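4'-phospho-dehydrooxetanocin synthase (Bacillus megaterium, PDB 5UL4) catalyses the oxidative ring contraction of dAMP to an oxetane aldehyde in oxetanocin A biosynthesis, using cobalamin, a [4Fe-4S] cluster and S-adenosylmethionine. Local coordinates at residues I392-A397 and A426-I431; K444-G449 and G472-D477; S543-M548 and M578-T583. All coordinates share one frame; numbering follows the deposited sequence.

Interaction 1: residues I392-A397 and A426-I431; sequences IKFDFA and AGADRI. With EDO (1,2-ethanediol), chain R.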
loop_
_atom_site.group_PDB
_atom_site.type_symbol
_atom_site.label_atom_id
_atom_site.label_comp_id
_atom_site.label_asym_id
_atom_site.label_seq_id
_atom_site.Cartn_x
_atom_site.Cartn_y
_atom_site.Cartn_z
ATOM N N ILE A 392 -18.754 -8.177 -2.309
ATOM C CA ILE A 392 -17.339 -7.951 -2.542
ATOM C C ILE A 392 -16.568 -8.436 -1.315
ATOM O O ILE A 392 -17.135 -8.723 -0.262
ATOM C CB ILE A 392 -17.010 -6.473 -2.837
ATOM C CG1 ILE A 392 -17.094 -5.650 -1.555
ATOM C CG2 ILE A 392 -17.939 -5.889 -3.916
ATOM C CD1 ILE A 392 -16.275 -4.375 -1.630
ATOM N N LYS A 393 -15.261 -8.535 -1.481
ATOM C CA LYS A 393 -14.335 -8.739 -0.375
ATOM C C LYS A 393 -13.376 -7.556 -0.350
ATOM O O LYS A 393 -13.046 -6.999 -1.400
ATOM C CB LYS A 393 -13.565 -10.041 -0.540
ATOM C CG LYS A 393 -14.416 -11.336 -0.391
ATOM C CD LYS A 393 -15.301 -11.236 0.859
ATOM C CE LYS A 393 -15.554 -12.590 1.555
ATOM N NZ LYS A 393 -16.192 -12.369 2.929
ATOM N N PHE A 394 -12.942 -7.140 0.844
ATOM C CA PHE A 394 -11.972 -6.055 0.869
ATOM C C PHE A 394 -11.060 -6.204 2.077
ATOM O O PHE A 394 -11.467 -6.716 3.120
ATOM C CB PHE A 394 -12.636 -4.668 0.821
ATOM C CG PHE A 394 -13.506 -4.327 2.004
ATOM C CD1 PHE A 394 -14.811 -4.771 2.073
ATOM C CD2 PHE A 394 -13.033 -3.492 3.008
ATOM C CE1 PHE A 394 -15.633 -4.441 3.150
ATOM C CE2 PHE A 394 -13.847 -3.139 4.094
ATOM C CZ PHE A 394 -15.147 -3.605 4.166
ATOM N N ASP A 395 -9.800 -5.813 1.888
ATOM C CA ASP A 395 -8.765 -5.868 2.916
ATOM C C ASP A 395 -8.407 -4.447 3.336
ATOM O O ASP A 395 -8.428 -3.537 2.504
ATOM C CB ASP A 395 -7.494 -6.539 2.378
ATOM C CG ASP A 395 -7.683 -8.029 2.018
ATOM O OD1 ASP A 395 -8.783 -8.595 2.150
ATOM O OD2 ASP A 395 -6.675 -8.634 1.626
ATOM N N PHE A 396 -8.031 -4.256 4.608
ATOM C CA PHE A 396 -7.544 -2.948 5.052
ATOM C C PHE A 396 -6.719 -3.118 6.317
ATOM O O PHE A 396 -6.667 -4.202 6.894
ATOM C CB PHE A 396 -8.676 -1.954 5.291
ATOM C CG PHE A 396 -9.659 -2.347 6.375
ATOM C CD1 PHE A 396 -9.446 -1.996 7.712
ATOM C CD2 PHE A 396 -10.865 -2.951 6.037
ATOM C CE1 PHE A 396 -10.386 -2.318 8.685
ATOM C CE2 PHE A 396 -11.808 -3.266 7.003
ATOM C CZ PHE A 396 -11.562 -2.957 8.327
ATOM N N ALA A 397 -6.077 -2.023 6.742
ATOM C CA ALA A 397 -5.226 -1.990 7.926
ATOM C C ALA A 397 -5.850 -1.106 9.003
ATOM O O ALA A 397 -6.549 -0.140 8.690
ATOM C CB ALA A 397 -3.828 -1.453 7.598
ATOM N N ALA A 426 -20.035 -6.512 5.272
ATOM C CA ALA A 426 -19.866 -5.930 3.954
ATOM C C ALA A 426 -18.741 -6.578 3.163
ATOM O O ALA A 426 -18.503 -6.181 2.024
ATOM C CB ALA A 426 -19.627 -4.423 4.094
ATOM N N GLY A 427 -18.018 -7.539 3.737
ATOM C CA GLY A 427 -16.954 -8.169 2.987
ATOM C C GLY A 427 -15.526 -8.014 3.477
ATOM O O GLY A 427 -14.601 -8.452 2.776
ATOM N N ALA A 428 -15.315 -7.405 4.651
ATOM C CA ALA A 428 -13.967 -7.325 5.217
ATOM C C ALA A 428 -13.366 -8.721 5.276
ATOM O O ALA A 428 -13.963 -9.634 5.843
ATOM C CB ALA A 428 -14.003 -6.692 6.618
ATOM N N ASP A 429 -12.192 -8.893 4.661
ATOM C CA ASP A 429 -11.658 -10.224 4.417
ATOM C C ASP A 429 -10.387 -10.411 5.255
ATOM O O ASP A 429 -10.464 -10.952 6.370
ATOM C CB ASP A 429 -11.384 -10.437 2.932
ATOM C CG ASP A 429 -10.875 -11.865 2.634
ATOM O OD1 ASP A 429 -11.206 -12.777 3.415
ATOM O OD2 ASP A 429 -10.093 -12.043 1.695
ATOM N N ARG A 430 -9.223 -10.031 4.751
ATOM C CA ARG A 430 -8.001 -10.150 5.526
ATOM C C ARG A 430 -7.605 -8.765 6.005
ATOM O O ARG A 430 -7.288 -7.888 5.191
ATOM C CB ARG A 430 -6.845 -10.751 4.743
ATOM C CG ARG A 430 -5.680 -11.046 5.702
ATOM C CD ARG A 430 -4.929 -12.318 5.345
ATOM N NE ARG A 430 -5.765 -13.519 5.323
ATOM C CZ ARG A 430 -5.813 -14.431 6.293
ATOM N NH1 ARG A 430 -5.085 -14.283 7.384
ATOM N NH2 ARG A 430 -6.590 -15.503 6.167
ATOM N N ILE A 431 -7.609 -8.581 7.312
ATOM C CA ILE A 431 -7.342 -7.284 7.922
ATOM C C ILE A 431 -5.982 -7.351 8.618
ATOM O O ILE A 431 -5.632 -8.363 9.244
ATOM C CB ILE A 431 -8.483 -6.877 8.886
ATOM C CG1 ILE A 431 -9.595 -6.132 8.146
ATOM C CG2 ILE A 431 -7.993 -5.914 9.973
ATOM C CD1 ILE A 431 -10.079 -6.783 6.857
HETATM C C1 EDO R . -21.021 -11.988 5.815
HETATM O O1 EDO R . -19.955 -12.653 6.502
HETATM C C2 EDO R . -20.827 -12.165 4.314
HETATM O O2 EDO R . -19.480 -11.810 3.978
HETATM O O HOH W 1 -20.219 -6.891 -0.084
HETATM O O HOH W 2 -16.412 -10.666 5.604
HETATM O O HOH W 3 -13.448 -14.217 3.639
HETATM O O HOH W 4 -7.302 -11.348 1.244
#

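Interaction 2: residues K444-G449 and G472-D477; sequences KRYGKG and GFIMFD. With SAM (S-adenosylmethionine), chain D.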
loop_
_atom_site.group_PDB
_atom_site.type_symbol
_atom_site.label_atom_id
_atom_site.label_comp_id
_atom_site.label_asym_id
_atom_site.label_seq_id
_atom_site.Cartn_x
_atom_site.Cartn_y
_atom_site.Cartn_z
ATOM N N LYS A 444 6.012 0.630 24.422
ATOM C CA LYS A 444 6.298 2.020 24.746
ATOM C C LYS A 444 7.451 2.565 23.907
ATOM O O LYS A 444 7.381 3.705 23.425
ATOM C CB LYS A 444 6.598 2.148 26.254
ATOM C CG LYS A 444 5.354 2.320 27.087
ATOM C CD LYS A 444 5.683 2.626 28.543
ATOM C CE LYS A 444 4.454 3.165 29.250
ATOM N NZ LYS A 444 3.908 4.351 28.529
ATOM N N ARG A 445 8.532 1.782 23.738
ATOM C CA ARG A 445 9.620 2.203 22.858
ATOM C C ARG A 445 9.102 2.413 21.432
ATOM O O ARG A 445 9.586 3.291 20.715
ATOM C CB ARG A 445 10.740 1.162 22.820
ATOM C CG ARG A 445 11.606 1.080 24.094
ATOM C CD ARG A 445 12.956 0.433 23.806
ATOM N NE ARG A 445 12.886 -0.949 23.324
ATOM C CZ ARG A 445 12.588 -1.996 24.080
ATOM N NH1 ARG A 445 12.334 -1.839 25.385
ATOM N NH2 ARG A 445 12.577 -3.209 23.547
ATOM N N TYR A 446 8.125 1.615 21.022
ATOM C CA TYR A 446 7.532 1.749 19.692
ATOM C C TYR A 446 6.516 2.887 19.612
ATOM O O TYR A 446 6.005 3.188 18.516
ATOM C CB TYR A 446 6.884 0.420 19.304
ATOM C CG TYR A 446 7.844 -0.701 18.978
ATOM C CD1 TYR A 446 9.212 -0.481 18.868
ATOM C CD2 TYR A 446 7.373 -1.983 18.721
ATOM C CE1 TYR A 446 10.074 -1.515 18.558
ATOM C CE2 TYR A 446 8.229 -3.014 18.417
ATOM C CZ TYR A 446 9.574 -2.778 18.310
ATOM O OH TYR A 446 10.415 -3.831 17.987
ATOM N N GLY A 447 6.211 3.529 20.737
ATOM C CA GLY A 447 5.193 4.563 20.764
ATOM C C GLY A 447 3.821 4.086 20.344
ATOM O O GLY A 447 3.030 4.881 19.816
ATOM N N LYS A 448 3.509 2.811 20.560
ATOM C CA LYS A 448 2.260 2.262 20.035
ATOM C C LYS A 448 1.046 2.698 20.842
ATOM O O LYS A 448 -0.071 2.687 20.308
ATOM C CB LYS A 448 2.299 0.727 19.997
ATOM C CG LYS A 448 3.135 0.096 18.887
ATOM C CD LYS A 448 2.785 0.661 17.505
ATOM C CE LYS A 448 1.402 0.282 17.029
ATOM N NZ LYS A 448 1.355 0.379 15.533
ATOM N N GLY A 449 1.233 3.092 22.103
ATOM C CA GLY A 449 0.120 3.526 22.915
ATOM C C GLY A 449 -0.753 2.413 23.445
ATOM O O GLY A 449 -1.775 2.695 24.089
ATOM N N GLY A 472 1.347 -7.222 12.134
ATOM C CA GLY A 472 2.751 -6.876 12.101
ATOM C C GLY A 472 3.348 -7.157 13.476
ATOM O O GLY A 472 2.700 -6.969 14.512
ATOM N N PHE A 473 4.573 -7.665 13.474
ATOM C CA PHE A 473 5.241 -7.970 14.733
ATOM C C PHE A 473 6.729 -7.736 14.549
ATOM O O PHE A 473 7.342 -8.359 13.682
ATOM C CB PHE A 473 4.965 -9.405 15.170
ATOM C CG PHE A 473 5.206 -9.639 16.638
ATOM C CD1 PHE A 473 6.464 -9.976 17.106
ATOM C CD2 PHE A 473 4.170 -9.487 17.557
ATOM C CE1 PHE A 473 6.685 -10.160 18.465
ATOM C CE2 PHE A 473 4.379 -9.686 18.909
ATOM C CZ PHE A 473 5.636 -10.029 19.365
ATOM N N ILE A 474 7.299 -6.825 15.345
ATOM C CA ILE A 474 8.712 -6.481 15.248
ATOM C C ILE A 474 9.416 -7.017 16.486
ATOM O O ILE A 474 9.481 -6.338 17.516
ATOM C CB ILE A 474 8.908 -4.961 15.114
ATOM C CG1 ILE A 474 7.932 -4.413 14.063
ATOM C CG2 ILE A 474 10.352 -4.672 14.733
ATOM C CD1 ILE A 474 7.871 -2.872 14.025
ATOM N N MET A 475 9.929 -8.231 16.377
ATOM C CA MET A 475 10.464 -8.957 17.522
ATOM C C MET A 475 11.672 -8.241 18.130
ATOM O O MET A 475 11.736 -8.029 19.347
ATOM C CB MET A 475 10.814 -10.373 17.070
ATOM C CG MET A 475 11.629 -11.205 18.084
ATOM S SD MET A 475 10.710 -11.512 19.613
ATOM C CE MET A 475 9.487 -12.726 19.083
ATOM N N PHE A 476 12.616 -7.825 17.290
ATOM C CA PHE A 476 13.892 -7.249 17.714
ATOM C C PHE A 476 13.925 -5.751 17.440
ATOM O O PHE A 476 13.545 -5.306 16.353
ATOM C CB PHE A 476 15.057 -7.915 16.977
ATOM C CG PHE A 476 15.142 -9.396 17.174
ATOM C CD1 PHE A 476 15.776 -9.921 18.292
ATOM C CD2 PHE A 476 14.649 -10.270 16.212
ATOM C CE1 PHE A 476 15.883 -11.284 18.480
ATOM C CE2 PHE A 476 14.754 -11.654 16.392
ATOM C CZ PHE A 476 15.378 -12.164 17.525
ATOM N N ASP A 477 14.372 -4.959 18.426
ATOM C CA ASP A 477 14.717 -3.576 18.128
ATOM C C ASP A 477 16.018 -3.210 18.838
ATOM O O ASP A 477 16.377 -3.802 19.861
ATOM C CB ASP A 477 13.615 -2.581 18.500
ATOM C CG ASP A 477 13.424 -2.443 19.987
ATOM O OD1 ASP A 477 13.078 -3.444 20.630
ATOM O OD2 ASP A 477 13.572 -1.307 20.498
HETATM N N SAM D . 0.293 2.057 9.544
HETATM C CA SAM D . -0.207 0.719 9.237
HETATM C C SAM D . -0.973 0.311 10.478
HETATM O O SAM D . -1.127 1.128 11.383
HETATM O OXT SAM D . -1.472 -0.797 10.609
HETATM C CB SAM D . 0.919 -0.264 8.884
HETATM C CG SAM D . 0.769 -1.142 7.641
HETATM S SD SAM D . 2.367 -1.787 7.033
HETATM C CE SAM D . 2.181 -3.584 6.887
HETATM C "C5'" SAM D . 3.389 -1.593 8.507
HETATM C "C4'" SAM D . 3.845 -2.877 9.189
HETATM O "O4'" SAM D . 5.144 -3.207 8.753
HETATM C "C3'" SAM D . 3.929 -2.641 10.686
HETATM O "O3'" SAM D . 2.843 -3.226 11.353
HETATM C "C2'" SAM D . 5.235 -3.272 11.114
HETATM O "O2'" SAM D . 5.019 -4.551 11.653
HETATM C "C1'" SAM D . 6.027 -3.398 9.838
HETATM N N9 SAM D . 7.024 -2.314 9.856
HETATM C C8 SAM D . 6.802 -0.991 9.576
HETATM N N7 SAM D . 7.969 -0.317 9.713
HETATM C C5 SAM D . 8.920 -1.196 10.092
HETATM C C6 SAM D . 10.262 -1.047 10.367
HETATM N N6 SAM D . 10.823 0.148 10.270
HETATM N N1 SAM D . 11.004 -2.148 10.735
HETATM C C2 SAM D . 10.423 -3.394 10.827
HETATM N N3 SAM D . 9.080 -3.534 10.551
HETATM C C4 SAM D . 8.346 -2.452 10.189
#

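Interaction 3: residues S543-M548 and M578-T583; sequences SMEILM and MGRYAT. With SAM (S-adenosylmethionine), chain D.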
loop_
_atom_site.group_PDB
_atom_site.type_symbol
_atom_site.label_atom_id
_atom_site.label_comp_id
_atom_site.label_asym_id
_atom_site.label_seq_id
_atom_site.Cartn_x
_atom_site.Cartn_y
_atom_site.Cartn_z
ATOM N N SER A 543 13.087 -7.752 12.501
ATOM C CA SER A 543 13.885 -6.747 13.200
ATOM C C SER A 543 13.531 -5.339 12.748
ATOM O O SER A 543 13.166 -5.101 11.585
ATOM C CB SER A 543 15.392 -6.961 12.974
ATOM O OG SER A 543 15.840 -8.107 13.652
ATOM N N MET A 544 13.680 -4.387 13.673
ATOM C CA MET A 544 13.372 -2.994 13.376
ATOM C C MET A 544 14.236 -2.446 12.244
ATOM O O MET A 544 15.451 -2.655 12.207
ATOM C CB MET A 544 13.579 -2.131 14.624
ATOM C CG MET A 544 13.360 -0.645 14.371
ATOM S SD MET A 544 11.645 -0.258 14.053
ATOM C CE MET A 544 10.950 -0.521 15.677
ATOM N N GLU A 545 13.607 -1.714 11.337
ATOM C CA GLU A 545 14.300 -0.889 10.355
ATOM C C GLU A 545 14.144 0.568 10.762
ATOM O O GLU A 545 13.037 1.018 11.071
ATOM C CB GLU A 545 13.756 -1.100 8.941
ATOM C CG GLU A 545 14.081 -2.459 8.356
ATOM C CD GLU A 545 13.424 -2.678 6.999
ATOM O OE1 GLU A 545 13.336 -1.706 6.203
ATOM O OE2 GLU A 545 12.990 -3.824 6.738
ATOM N N ILE A 546 15.245 1.295 10.782
ATOM C CA ILE A 546 15.278 2.646 11.331
ATOM C C ILE A 546 15.189 3.605 10.149
ATOM O O ILE A 546 16.186 3.880 9.481
ATOM C CB ILE A 546 16.530 2.858 12.183
ATOM C CG1 ILE A 546 16.570 1.766 13.256
ATOM C CG2 ILE A 546 16.539 4.257 12.795
ATOM C CD1 ILE A 546 17.480 2.003 14.412
ATOM N N LEU A 547 13.979 4.086 9.857
ATOM C CA LEU A 547 13.793 4.956 8.708
ATOM C C LEU A 547 14.228 6.380 9.043
ATOM O O LEU A 547 14.388 6.758 10.211
ATOM C CB LEU A 547 12.333 4.955 8.235
ATOM C CG LEU A 547 11.680 3.651 7.768
ATOM C CD1 LEU A 547 10.347 3.942 7.078
ATOM C CD2 LEU A 547 12.598 2.868 6.834
ATOM N N MET A 548 14.428 7.172 7.991
ATOM C CA MET A 548 14.796 8.566 8.172
ATOM C C MET A 548 13.621 9.335 8.778
ATOM O O MET A 548 12.454 8.953 8.635
ATOM C CB MET A 548 15.205 9.203 6.837
ATOM C CG MET A 548 16.324 8.485 6.083
ATOM S SD MET A 548 16.512 9.098 4.380
ATOM C CE MET A 548 16.643 10.866 4.677
ATOM N N MET A 578 16.974 3.187 0.138
ATOM C CA MET A 578 16.063 2.529 1.069
ATOM C C MET A 578 15.495 3.465 2.128
ATOM O O MET A 578 14.724 3.010 2.984
ATOM C CB MET A 578 16.759 1.340 1.751
ATOM C CG MET A 578 17.149 0.209 0.799
ATOM S SD MET A 578 15.830 -0.300 -0.342
ATOM C CE MET A 578 14.536 -0.795 0.804
ATOM N N GLY A 579 15.858 4.745 2.101
ATOM C CA GLY A 579 15.317 5.709 3.058
ATOM C C GLY A 579 15.449 5.292 4.507
ATOM O O GLY A 579 14.535 5.539 5.309
ATOM N N ARG A 580 16.570 4.666 4.868
ATOM C CA ARG A 580 16.726 4.111 6.207
ATOM C C ARG A 580 18.188 4.184 6.624
ATOM O O ARG A 580 19.080 4.396 5.800
ATOM C CB ARG A 580 16.240 2.661 6.275
ATOM C CG ARG A 580 17.318 1.645 5.923
ATOM C CD ARG A 580 16.748 0.257 5.694
ATOM N NE ARG A 580 17.635 -0.543 4.847
ATOM C CZ ARG A 580 17.301 -1.706 4.294
ATOM N NH1 ARG A 580 16.094 -2.217 4.493
ATOM N NH2 ARG A 580 18.177 -2.356 3.537
ATOM N N TYR A 581 18.417 4.003 7.924
ATOM C CA TYR A 581 19.748 3.986 8.516
ATOM C C TYR A 581 20.169 2.550 8.782
ATOM O O TYR A 581 19.364 1.733 9.238
ATOM C CB TYR A 581 19.792 4.740 9.850
ATOM C CG TYR A 581 19.597 6.237 9.795
ATOM C CD1 TYR A 581 18.326 6.796 9.869
ATOM C CD2 TYR A 581 20.688 7.093 9.728
ATOM C CE1 TYR A 581 18.148 8.171 9.847
ATOM C CE2 TYR A 581 20.519 8.462 9.702
ATOM C CZ TYR A 581 19.248 8.995 9.762
ATOM O OH TYR A 581 19.088 10.359 9.743
ATOM N N ALA A 582 21.437 2.255 8.520
ATOM C CA ALA A 582 22.046 1.002 8.947
ATOM C C ALA A 582 22.535 1.180 10.381
ATOM O O ALA A 582 23.390 2.029 10.642
ATOM C CB ALA A 582 23.189 0.618 8.006
ATOM N N THR A 583 21.971 0.404 11.310
ATOM C CA THR A 583 22.173 0.613 12.741
ATOM C C THR A 583 22.444 -0.712 13.436
ATOM O O THR A 583 21.814 -1.725 13.115
ATOM C CB THR A 583 20.937 1.269 13.391
ATOM O OG1 THR A 583 20.402 2.278 12.522
ATOM C CG2 THR A 583 21.285 1.893 14.749
HETATM N N SAM D . 0.293 2.057 9.544
HETATM C CA SAM D . -0.207 0.719 9.237
HETATM C C SAM D . -0.973 0.311 10.478
HETATM O O SAM D . -1.127 1.128 11.383
HETATM O OXT SAM D . -1.472 -0.797 10.609
HETATM C CB SAM D . 0.919 -0.264 8.884
HETATM C CG SAM D . 0.769 -1.142 7.641
HETATM S SD SAM D . 2.367 -1.787 7.033
HETATM C CE SAM D . 2.181 -3.584 6.887
HETATM C "C5'" SAM D . 3.389 -1.593 8.507
HETATM C "C4'" SAM D . 3.845 -2.877 9.189
HETATM O "O4'" SAM D . 5.144 -3.207 8.753
HETATM C "C3'" SAM D . 3.929 -2.641 10.686
HETATM O "O3'" SAM D . 2.843 -3.226 11.353
HETATM C "C2'" SAM D . 5.235 -3.272 11.114
HETATM O "O2'" SAM D . 5.019 -4.551 11.653
HETATM C "C1'" SAM D . 6.027 -3.398 9.838
HETATM N N9 SAM D . 7.024 -2.314 9.856
HETATM C C8 SAM D . 6.802 -0.991 9.576
HETATM N N7 SAM D . 7.969 -0.317 9.713
HETATM C C5 SAM D . 8.920 -1.196 10.092
HETATM C C6 SAM D . 10.262 -1.047 10.367
HETATM N N6 SAM D . 10.823 0.148 10.270
HETATM N N1 SAM D . 11.004 -2.148 10.735
HETATM C C2 SAM D . 10.423 -3.394 10.827
HETATM N N3 SAM D . 9.080 -3.534 10.551
HETATM C C4 SAM D . 8.346 -2.452 10.189
HETATM O O HOH W 5 13.307 0.427 3.595
#

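Interaction 1: residues I392-A397 and A426-I431
The backbone of F394 bonds to the residues flanking A428, a parallel bridge: its N gives a hydrogen bond to G427 O (2.9 Å), and its O takes one from D429 N (2.8 Å). A third bond leaves the backbone pattern: R430 N points at D395 OD1 at 3.0 Å and 166°, from above the carboxylate plane, and H357 NE2 bonds to the same OD1.

Strand 393-398 belongs to the mostly parallel sheet of the partial TIM barrel and leads into helix 410-425, which G427 ends in a Schellman motif. Residues 428-429 pair weakly beside the strand's start; after a corner at R430 the chain enters the sheet as strand 431-436, completing a beta-alpha-beta crossover.

CG1 of I431 sits over the centre of the F396 ring in a CH-pi contact, 3.7 Å from the centroid. With chi1 near 60° in both, the F394 and F396 rings lie on the same side of the strand, where A428 CB touches each. F394 also has A428 CA over one face and A426 O at its edge.

The like-charged carboxylates of D395 and D429 lie side by side; water 4, donating to OD2 of each, and the donors on D395 OD1 probably ease their repulsion.

Interaction 2: residues K444-G449 and G472-D477
The guanidinium of R445 and the carboxylate of D477 lie nearly in one plane, 7° apart, and meet edge to edge. R445 grips side-on: NE reaches D477 OD2 at 2.9 Å and NH2 reaches D477 OD1 at 3.0 Å. Both oxygens use their syn lone pairs, and the N-H directions are almost straight, 175° at NE. The Y446 ring is also met at its edge, near its plane, by I474 O and D477 CB; its plane is turned steeply from the D477 carboxylate.

At the end of that ring the hydroxyl donates to I474 O, with OH to O 2.7 Å. It comes from above the carbonyl plane. D477 CB lies 3.5 Å from the same OH, while CB and CG2 of I474 are both 3.4 Å from it, so the hydroxyl is wedged among aliphatic carbons. A chi1 of 69° swings the D477 carboxylate over to R445, while CB, fixed by the backbone, lies by the tyrosine. The paired charges are fixed further from outside: N485 takes a bond from R445 NH2, Y552 bonds to D477 OD2, and Q442 to OD1. Such a network would probably keep both groups ionised.

I474 faces two ways. Its CD1 packs against the adenine of S-adenosylmethionine, 3.7 Å from N3, and G472 CA is 3.3 Å from the ribose O2'. In the fold, helix 440-445 ends in a Schellman motif at G447; its last turn and Y446 just after it lie against the chain that leaves strand 468-473, the edge strand of the barrel sheet. Helix 484-493 packs on F473 at the strand's end and M475 beyond it, and helices 588-616 and 620-648 pack on F476.

Interaction 3: residues S543-M548 and M578-T583
L547 and R580 form the non-hydrogen-bonded pair of a short, weak antiparallel pairing, flanked by two hydrogen bonds: Y581 N donates to I546 O at 2.7 Å, nearly along the C=O axis, and M548 N to G579 O at 3.1 Å. G579, with positive phi, and R580 form a G1 beta bulge.

E545 and R580 face each other in a salt bridge that is weak as a hydrogen bond, R580 NH1 to E545 OE1 at 3.3 Å. The oxygen lies at the edge of the guanidinium, yet the carboxylate plane is turned 84° from it. R580 runs extended from CG to NE, with M578 CG over one guanidinium face. Water 5 donates to M578 O and, weakly, to E545 OE1.

The I546 and T583 side chains cross at about a right angle, CD1 of I546 3.5 Å from OG1 of T583, and L547 CD2 packs on R580 CB. The Y581 ring has I546 O and L547 O at its edge, while its CE1 approaches M548 CA.

The backbone of E545 reads the adenine: E545 N donates to N1 of S-adenosylmethionine at 2.7 Å, and E545 O accepts from N6. The hydrogen bonds E545 makes with the adenine thus use main-chain atoms, and its carboxylate turns instead to R580, linking the S-adenosylmethionine-binding residue to the segment whose M578 touches cobalamin.

Interactions 1 and 2 both reach the barrel sheet and are buried, but their chemistry differs. Interaction 1 joins neighbouring parallel chains by backbone bonds and phenylalanine packing, whereas interaction 2 relies on a bidentate salt bridge and a tyrosine hydroxyl where the edge strand gives way to loop. Interaction 3, only partly buried, pairs two short strands outside that sheet, and its charged pair is longer, with a weak hydrogen bond. Interactions 2 and 3 touch, F476 O to M544 N at 2.8 Å, a probable hydrogen bond, and both contact S-adenosylmethionine. Interaction 1 reaches that ligand only through A397, near its strand's end; its centre lies about 25 Å from that of interaction 2 and about 30 Å from that of interaction 3.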